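Serine/threonine-protein kinase-like protein ACR4 (Arabidopsis thaliana, PDB 7A0J) controls formative cell divisions in root meristems as a membrane receptor kinase responding to the CLE40 peptide, this chain being its extracellular seven-repeat beta-propeller domain. Local coordinates at residues A[1-11]-A[91-99]; A[51-59]-A[70-79]. One frame throughout, in Å; residues are numbered along the deposited sequence. Where two conformers were deposited one is given.

Contact 1: residues A[1-11]-A[91-99]; sequences LGSMSSIAISY and YLEVSAGDY
Tyr11 and Asp98 meet at about a right angle, the phenol ring and the carboxylate turned 80° against each other. Tyr11 OH donates to Asp98 OD1 (2.7 Å), which receives it on its anti lone pair, the one away from OD2, itself held by Ser147. Leu1 N donates in the ring plane to Tyr11 OH at 3.0 Å; it also bonds Ala96 O at 2.9 Å, tilted 29° from that carbonyl plane. The chain start is tethered by a relay from amino group through phenol to acid, whose negative charge would probably favour a protonated amino group if Leu1 is the chain's free start.

At the far end Met4, with CG anti to the backbone N (chi1 -166°), reaches along strand 93-96. Its SD lies 3.9 Å from Val94 CG2 and accepts a weak bond from Val94 N, and the bend at chi3 carries CE to 3.6 Å from Leu92 O. A water joins Met4 N to Glu93 OE1, an oxygen also bound by Leu143 N.

Strand 2-3 pairs through Gly2 with Ala145 of strand 139-145, whereas Met4 touches Leu61 and Ala96 touches Phe57, two residues of strand 57-62.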
loop_
_atom_site.group_PDB
_atom_site.type_symbol
_atom_site.label_atom_id
_atom_site.label_comp_id
_atom_site.label_asym_id
_atom_site.label_seq_id
_atom_site.Cartn_x
_atom_site.Cartn_y
_atom_site.Cartn_z
ATOM N N LEU A 1 -2.936 -2.689 4.137
ATOM C CA LEU A 1 -1.910 -3.527 3.446
ATOM C C LEU A 1 -1.269 -2.720 2.312
ATOM O O LEU A 1 -1.888 -1.735 1.859
ATOM C CB LEU A 1 -2.568 -4.793 2.881
ATOM C CG LEU A 1 -2.985 -5.861 3.893
ATOM C CD1 LEU A 1 -3.712 -7.001 3.195
ATOM C CD2 LEU A 1 -1.787 -6.391 4.668
ATOM N N GLY A 2 -0.076 -3.132 1.878
ATOM C CA GLY A 2 0.526 -2.722 0.594
ATOM C C GLY A 2 1.335 -1.439 0.688
ATOM O O GLY A 2 1.783 -1.081 1.796
ATOM N N SER A 3 1.507 -0.769 -0.454
ATOM C CA SER A 3 2.462 0.347 -0.670
ATOM C C SER A 3 1.716 1.682 -0.698
ATOM O O SER A 3 0.486 1.673 -0.905
ATOM C CB SER A 3 3.234 0.139 -1.947
ATOM O OG SER A 3 3.697 -1.199 -2.046
ATOM N N MET A 4 2.446 2.786 -0.517
ATOM C CA MET A 4 1.908 4.156 -0.714
ATOM C C MET A 4 1.459 4.289 -2.172
ATOM O O MET A 4 2.177 3.795 -3.063
ATOM C CB MET A 4 2.947 5.235 -0.403
ATOM C CG MET A 4 2.331 6.608 -0.267
ATOM S SD MET A 4 3.484 7.843 0.368
ATOM C CE MET A 4 4.603 7.997 -1.022
ATOM N N SER A 5 0.305 4.921 -2.397
ATOM C CA SER A 5 -0.343 5.032 -3.727
ATOM C C SER A 5 -1.269 6.253 -3.752
ATOM O O SER A 5 -1.511 6.836 -2.677
ATOM C CB SER A 5 -1.075 3.752 -4.049
ATOM O OG SER A 5 -1.746 3.838 -5.297
ATOM N N SER A 6 -1.755 6.622 -4.938
ATOM C CA SER A 6 -2.766 7.691 -5.144
ATOM C C SER A 6 -4.146 7.177 -4.714
ATOM O O SER A 6 -5.054 8.010 -4.555
ATOM C CB SER A 6 -2.767 8.178 -6.574
ATOM O OG SER A 6 -3.323 7.204 -7.446
ATOM N N ILE A 7 -4.291 5.856 -4.548
ATOM C CA ILE A 7 -5.526 5.183 -4.044
ATOM C C ILE A 7 -5.133 4.183 -2.947
ATOM O O ILE A 7 -4.019 3.633 -3.014
ATOM C CB ILE A 7 -6.298 4.517 -5.201
ATOM C CG1 ILE A 7 -5.459 3.460 -5.928
ATOM C CG2 ILE A 7 -6.821 5.578 -6.159
ATOM C CD1 ILE A 7 -6.237 2.623 -6.916
ATOM N N ALA A 8 -6.018 3.972 -1.970
ATOM C CA ALA A 8 -5.790 3.099 -0.795
ATOM C C ALA A 8 -7.134 2.589 -0.264
ATOM O O ALA A 8 -8.169 3.230 -0.543
ATOM C CB ALA A 8 -5.026 3.852 0.269
ATOM N N ILE A 9 -7.103 1.473 0.468
ATOM C CA ILE A 9 -8.311 0.788 1.012
ATOM C C ILE A 9 -8.122 0.533 2.510
ATOM O O ILE A 9 -7.040 0.046 2.907
ATOM C CB ILE A 9 -8.596 -0.517 0.244
ATOM C CG1 ILE A 9 -9.134 -0.231 -1.161
ATOM C CG2 ILE A 9 -9.533 -1.423 1.035
ATOM C CD1 ILE A 9 -9.344 -1.464 -2.010
ATOM N N SER A 10 -9.151 0.867 3.293
ATOM C CA SER A 10 -9.293 0.476 4.719
ATOM C C SER A 10 -10.332 -0.645 4.823
ATOM O O SER A 10 -11.240 -0.681 3.968
ATOM C CB SER A 10 -9.660 1.659 5.572
ATOM O OG SER A 10 -8.628 2.634 5.543
ATOM N N TYR A 11 -10.183 -1.513 5.824
ATOM C CA TYR A 11 -10.961 -2.770 5.982
ATOM C C TYR A 11 -11.130 -3.088 7.471
ATOM O O TYR A 11 -10.638 -2.306 8.309
ATOM C CB TYR A 11 -10.250 -3.902 5.233
ATOM C CG TYR A 11 -8.763 -3.958 5.476
ATOM C CD1 TYR A 11 -7.883 -3.223 4.697
ATOM C CD2 TYR A 11 -8.235 -4.717 6.508
ATOM C CE1 TYR A 11 -6.517 -3.254 4.925
ATOM C CE2 TYR A 11 -6.871 -4.761 6.748
ATOM C CZ TYR A 11 -6.008 -4.027 5.955
ATOM O OH TYR A 11 -4.664 -4.062 6.185
ATOM N N TYR A 91 9.230 12.570 5.924
ATOM C CA TYR A 91 9.137 11.172 5.430
ATOM C C TYR A 91 8.932 11.183 3.911
ATOM O O TYR A 91 8.286 12.116 3.393
ATOM C CB TYR A 91 8.024 10.430 6.176
ATOM C CG TYR A 91 8.327 10.202 7.635
ATOM C CD1 TYR A 91 8.101 11.193 8.577
ATOM C CD2 TYR A 91 8.877 9.007 8.074
ATOM C CE1 TYR A 91 8.397 10.999 9.917
ATOM C CE2 TYR A 91 9.179 8.796 9.409
ATOM C CZ TYR A 91 8.938 9.795 10.336
ATOM O OH TYR A 91 9.229 9.598 11.655
ATOM N N LEU A 92 9.491 10.180 3.228
ATOM C CA LEU A 92 9.416 10.012 1.750
ATOM C C LEU A 92 8.218 9.124 1.394
ATOM O O LEU A 92 7.585 9.383 0.352
ATOM C CB LEU A 92 10.724 9.390 1.250
ATOM C CG LEU A 92 11.989 10.201 1.522
ATOM C CD1 LEU A 92 13.231 9.423 1.111
ATOM C CD2 LEU A 92 11.940 11.544 0.809
ATOM N N GLU A 93 7.939 8.110 2.220
ATOM C CA GLU A 93 6.873 7.099 1.986
ATOM C C GLU A 93 6.229 6.695 3.315
ATOM O O GLU A 93 6.878 6.847 4.366
ATOM C CB GLU A 93 7.442 5.848 1.316
ATOM C CG GLU A 93 8.109 6.114 -0.020
ATOM C CD GLU A 93 8.591 4.865 -0.737
ATOM O OE1 GLU A 93 8.004 3.788 -0.510
ATOM O OE2 GLU A 93 9.556 4.972 -1.517
ATOM N N VAL A 94 4.994 6.195 3.243
ATOM C CA VAL A 94 4.268 5.531 4.365
ATOM C C VAL A 94 3.629 4.254 3.813
ATOM O O VAL A 94 3.140 4.286 2.669
ATOM C CB VAL A 94 3.222 6.464 5.011
ATOM C CG1 VAL A 94 3.884 7.617 5.750
ATOM C CG2 VAL A 94 2.211 6.991 4.003
ATOM N N SER A 95 3.657 3.171 4.592
ATOM C CA SER A 95 2.982 1.885 4.284
ATOM C C SER A 95 2.256 1.390 5.539
ATOM O O SER A 95 2.909 1.293 6.597
ATOM C CB SER A 95 3.959 0.861 3.767
ATOM O OG SER A 95 4.970 0.599 4.726
ATOM N N ALA A 96 0.957 1.107 5.413
ATOM C CA ALA A 96 0.068 0.664 6.510
ATOM C C ALA A 96 -0.243 -0.827 6.345
ATOM O O ALA A 96 -0.734 -1.213 5.267
ATOM C CB ALA A 96 -1.196 1.489 6.512
ATOM N N GLY A 97 0.063 -1.625 7.371
ATOM C CA GLY A 97 -0.393 -3.019 7.507
ATOM C C GLY A 97 -1.788 -3.063 8.102
ATOM O O GLY A 97 -2.536 -2.084 7.922
ATOM N N ASP A 98 -2.131 -4.152 8.793
ATOM C CA ASP A 98 -3.436 -4.311 9.488
ATOM C C ASP A 98 -3.471 -3.373 10.700
ATOM O O ASP A 98 -4.430 -2.582 10.802
ATOM C CB ASP A 98 -3.675 -5.768 9.899
ATOM C CG ASP A 98 -3.865 -6.719 8.728
ATOM O OD1 ASP A 98 -4.108 -6.233 7.604
ATOM O OD2 ASP A 98 -3.773 -7.941 8.950
ATOM N N TYR A 99 -2.454 -3.453 11.564
ATOM C CA TYR A 99 -2.412 -2.800 12.900
ATOM C C TYR A 99 -1.084 -2.062 13.105
ATOM O O TYR A 99 -0.684 -1.876 14.268
ATOM C CB TYR A 99 -2.612 -3.844 14.003
ATOM C CG TYR A 99 -3.726 -4.827 13.744
ATOM C CD1 TYR A 99 -5.049 -4.414 13.716
ATOM C CD2 TYR A 99 -3.461 -6.171 13.529
ATOM C CE1 TYR A 99 -6.080 -5.311 13.482
ATOM C CE2 TYR A 99 -4.481 -7.078 13.290
ATOM C CZ TYR A 99 -5.795 -6.648 13.267
ATOM O OH TYR A 99 -6.809 -7.532 13.033
HETATM O O HOH W 1 5.453 2.897 -0.676
#

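Contact 2: residues A[51-59]-A[70-79]; sequences LTGGDGFMC and CWGNSAFIQM
Ile77 presses its CD1 squarely onto the Phe57 ring in a CH-pi contact, 3.2 Å from the centroid and 6° off the normal, while Gly54 CA lies over the rim of the opposite face. With CG between the backbone N and the carbonyl carbon (chi1 66°), Phe57 turns its ring into this clamp, and Met79 CE touches its CB.

Strands 57-59 and 70-72 run antiparallel, Met58 N donating to Trp71 O (2.9 Å) and Trp71 N to Met58 O (2.8 Å), both nearly straight. Their side chains lie alongside each other, Met58 CB over the face of the six-membered ring and CG 3.4 Å from Trp71 CZ2, and Leu51 CD2 meets the indole edge at CH2. Were Trp71 an alanine, the Met58 and Leu51 side chains would probably lose the indole surface they pack on, and Thr42 OG1 its weak N-H partner.

Packing thins toward the loop, where Asn73 and Phe76 are exposed and Phe76 is poorly ordered. Asn73 N binds Gly56 O, and Ser74 OG accepts from Phe76 N at 3.2 Å in an ST turn.

The Cys59-Cys70 disulfide (SG to SG 2.0 Å) locks a non-hydrogen-bonded pair covalently, fixing the extracellular hairpin's register.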
loop_
_atom_site.group_PDB
_atom_site.type_symbol
_atom_site.label_atom_id
_atom_site.label_comp_id
_atom_site.label_asym_id
_atom_site.label_seq_id
_atom_site.Cartn_x
_atom_site.Cartn_y
_atom_site.Cartn_z
ATOM N N LEU A 51 -1.336 7.720 -0.167
ATOM C CA LEU A 51 -2.307 7.124 0.792
ATOM C C LEU A 51 -1.967 5.647 1.020
ATOM O O LEU A 51 -1.416 5.010 0.097
ATOM C CB LEU A 51 -3.725 7.274 0.234
ATOM C CG LEU A 51 -4.214 8.707 0.026
ATOM C CD1 LEU A 51 -5.473 8.726 -0.830
ATOM C CD2 LEU A 51 -4.463 9.398 1.356
ATOM N N THR A 52 -2.293 5.135 2.210
ATOM C CA THR A 52 -2.158 3.706 2.602
ATOM C C THR A 52 -3.138 3.425 3.747
ATOM O O THR A 52 -3.192 4.240 4.689
ATOM C CB THR A 52 -0.702 3.371 2.952
ATOM O OG1 THR A 52 -0.617 1.972 3.218
ATOM C CG2 THR A 52 -0.171 4.152 4.134
ATOM N N GLY A 53 -3.887 2.321 3.655
ATOM C CA GLY A 53 -4.976 1.979 4.589
ATOM C C GLY A 53 -4.703 0.689 5.339
ATOM O O GLY A 53 -3.964 -0.170 4.813
ATOM N N GLY A 54 -5.284 0.563 6.533
ATOM C CA GLY A 54 -5.206 -0.644 7.378
ATOM C C GLY A 54 -6.560 -0.991 7.961
ATOM O O GLY A 54 -7.577 -0.575 7.371
ATOM N N ASP A 55 -6.571 -1.715 9.082
ATOM C CA ASP A 55 -7.807 -2.123 9.798
ATOM C C ASP A 55 -8.291 -0.948 10.658
ATOM O O ASP A 55 -7.670 -0.689 11.707
ATOM C CB ASP A 55 -7.574 -3.387 10.632
ATOM C CG ASP A 55 -8.857 -4.017 11.146
ATOM O OD1 ASP A 55 -9.804 -3.262 11.442
ATOM O OD2 ASP A 55 -8.901 -5.257 11.239
ATOM N N GLY A 56 -9.353 -0.268 10.213
ATOM C CA GLY A 56 -10.057 0.784 10.972
ATOM C C GLY A 56 -9.487 2.175 10.737
ATOM O O GLY A 56 -10.001 3.123 11.359
ATOM N N PHE A 57 -8.475 2.325 9.876
ATOM C CA PHE A 57 -7.787 3.626 9.663
ATOM C C PHE A 57 -7.284 3.761 8.223
ATOM O O PHE A 57 -6.905 2.754 7.597
ATOM C CB PHE A 57 -6.640 3.792 10.662
ATOM C CG PHE A 57 -5.508 2.816 10.483
ATOM C CD1 PHE A 57 -5.496 1.604 11.156
ATOM C CD2 PHE A 57 -4.447 3.111 9.643
ATOM C CE1 PHE A 57 -4.452 0.709 10.986
ATOM C CE2 PHE A 57 -3.403 2.215 9.472
ATOM C CZ PHE A 57 -3.407 1.016 10.146
ATOM N N MET A 58 -7.305 4.999 7.726
ATOM C CA MET A 58 -6.639 5.454 6.480
ATOM C C MET A 58 -5.502 6.398 6.885
ATOM O O MET A 58 -5.714 7.189 7.829
ATOM C CB MET A 58 -7.638 6.189 5.577
ATOM C CG MET A 58 -7.044 6.729 4.289
ATOM S SD MET A 58 -6.246 5.466 3.266
ATOM C CE MET A 58 -7.625 4.392 2.870
ATOM N N CYS A 59 -4.334 6.280 6.245
ATOM C CA CYS A 59 -3.194 7.214 6.462
ATOM C C CYS A 59 -2.739 7.793 5.121
ATOM O O CYS A 59 -3.009 7.173 4.076
ATOM C CB CYS A 59 -2.008 6.562 7.164
ATOM S SG CYS A 59 -2.431 5.700 8.699
ATOM N N CYS A 70 -3.022 9.937 9.933
ATOM C CA CYS A 70 -4.061 8.875 9.896
ATOM C C CYS A 70 -5.389 9.425 10.425
ATOM O O CYS A 70 -5.368 10.298 11.313
ATOM C CB CYS A 70 -3.632 7.657 10.704
ATOM S SG CYS A 70 -2.016 7.005 10.208
ATOM N N TRP A 71 -6.502 8.927 9.883
ATOM C CA TRP A 71 -7.874 9.216 10.374
ATOM C C TRP A 71 -8.707 7.931 10.346
ATOM O O TRP A 71 -8.351 6.996 9.593
ATOM C CB TRP A 71 -8.514 10.363 9.582
ATOM C CG TRP A 71 -8.731 10.106 8.123
ATOM C CD1 TRP A 71 -9.898 9.728 7.528
ATOM C CD2 TRP A 71 -7.778 10.272 7.060
ATOM N NE1 TRP A 71 -9.735 9.626 6.175
ATOM C CE2 TRP A 71 -8.443 9.952 5.856
ATOM C CE3 TRP A 71 -6.429 10.645 7.004
ATOM C CZ2 TRP A 71 -7.804 9.991 4.618
ATOM C CZ3 TRP A 71 -5.799 10.687 5.779
ATOM C CH2 TRP A 71 -6.478 10.362 4.605
ATOM N N GLY A 72 -9.760 7.895 11.163
ATOM C CA GLY A 72 -10.540 6.687 11.481
ATOM C C GLY A 72 -10.540 6.434 12.976
ATOM O O GLY A 72 -10.472 7.415 13.743
ATOM N N ASN A 73 -10.603 5.166 13.380
ATOM C CA ASN A 73 -10.669 4.757 14.805
ATOM C C ASN A 73 -10.118 3.332 14.926
ATOM O O ASN A 73 -10.805 2.391 14.486
ATOM C CB ASN A 73 -12.092 4.896 15.354
ATOM C CG ASN A 73 -12.148 4.911 16.867
ATOM O OD1 ASN A 73 -11.187 4.536 17.534
ATOM N ND2 ASN A 73 -13.272 5.342 17.417
ATOM N N SER A 74 -8.912 3.199 15.485
ATOM C CA SER A 74 -8.193 1.914 15.682
ATOM C C SER A 74 -7.793 1.778 17.151
ATOM O O SER A 74 -7.320 2.776 17.730
ATOM C CB SER A 74 -6.994 1.821 14.774
ATOM O OG SER A 74 -6.225 0.661 15.067
ATOM N N ALA A 75 -7.970 0.582 17.720
ATOM C CA ALA A 75 -7.605 0.240 19.114
ATOM C C ALA A 75 -6.105 -0.066 19.210
ATOM O O ALA A 75 -5.619 -0.239 20.347
ATOM C CB ALA A 75 -8.431 -0.931 19.587
ATOM N N PHE A 76 -5.402 -0.130 18.071
ATOM C CA PHE A 76 -3.995 -0.604 17.963
ATOM C C PHE A 76 -3.044 0.547 17.608
ATOM O O PHE A 76 -1.871 0.468 18.026
ATOM C CB PHE A 76 -3.915 -1.758 16.961
ATOM C CG PHE A 76 -4.685 -2.985 17.381
ATOM C CD1 PHE A 76 -4.258 -3.754 18.455
ATOM C CD2 PHE A 76 -5.842 -3.364 16.719
ATOM C CE1 PHE A 76 -4.967 -4.879 18.850
ATOM C CE2 PHE A 76 -6.548 -4.492 17.112
ATOM C CZ PHE A 76 -6.110 -5.246 18.177
ATOM N N ILE A 77 -3.503 1.565 16.870
ATOM C CA ILE A 77 -2.688 2.776 16.540
ATOM C C ILE A 77 -3.484 4.046 16.860
ATOM O O ILE A 77 -4.730 3.990 16.873
ATOM C CB ILE A 77 -2.215 2.781 15.070
ATOM C CG1 ILE A 77 -3.377 2.744 14.075
ATOM C CG2 ILE A 77 -1.217 1.664 14.806
ATOM C CD1 ILE A 77 -3.102 3.507 12.801
ATOM N N GLN A 78 -2.760 5.146 17.087
ATOM C CA GLN A 78 -3.325 6.503 17.319
ATOM C C GLN A 78 -3.526 7.191 15.962
ATOM O O GLN A 78 -2.743 6.894 15.037
ATOM C CB GLN A 78 -2.418 7.321 18.246
ATOM C CG GLN A 78 -1.012 7.584 17.709
ATOM C CD GLN A 78 -0.011 6.500 18.032
ATOM O OE1 GLN A 78 -0.297 5.545 18.753
ATOM N NE2 GLN A 78 1.187 6.638 17.488
ATOM N N MET A 79 -4.534 8.063 15.866
ATOM C CA MET A 79 -4.857 8.836 14.636
ATOM C C MET A 79 -4.066 10.151 14.636
ATOM O O MET A 79 -3.365 10.426 15.630
ATOM C CB MET A 79 -6.360 9.122 14.558
ATOM C CG MET A 79 -7.214 7.866 14.477
ATOM S SD MET A 79 -6.902 6.872 12.987
ATOM C CE MET A 79 -5.690 5.700 13.596
#

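Contacts 1 and 2 are centred 10 Å apart, contact 1 about 4 Å from the centre of the folded chain and contact 2 about 13 Å from it. In sequence, contact 2 is nested inside the loop that contact 1 closes. It belongs to the three-stranded sheet 48-53, 57-62 and 68-72, whereas strand 2-3 joins the sheet of 139-145, strand 7-10 that of 17-21 and 29-33, and strand 91-96 that of 100-105. The two touch directly: Ser5 O probably bonds Leu51 N, Ser10 OG probably bonds Phe57 O, and Tyr99 packs on Phe76. The N-terminal segment thus touches several sheets near the propeller centre and probably joins them, while the disulfide secures one blade farther out.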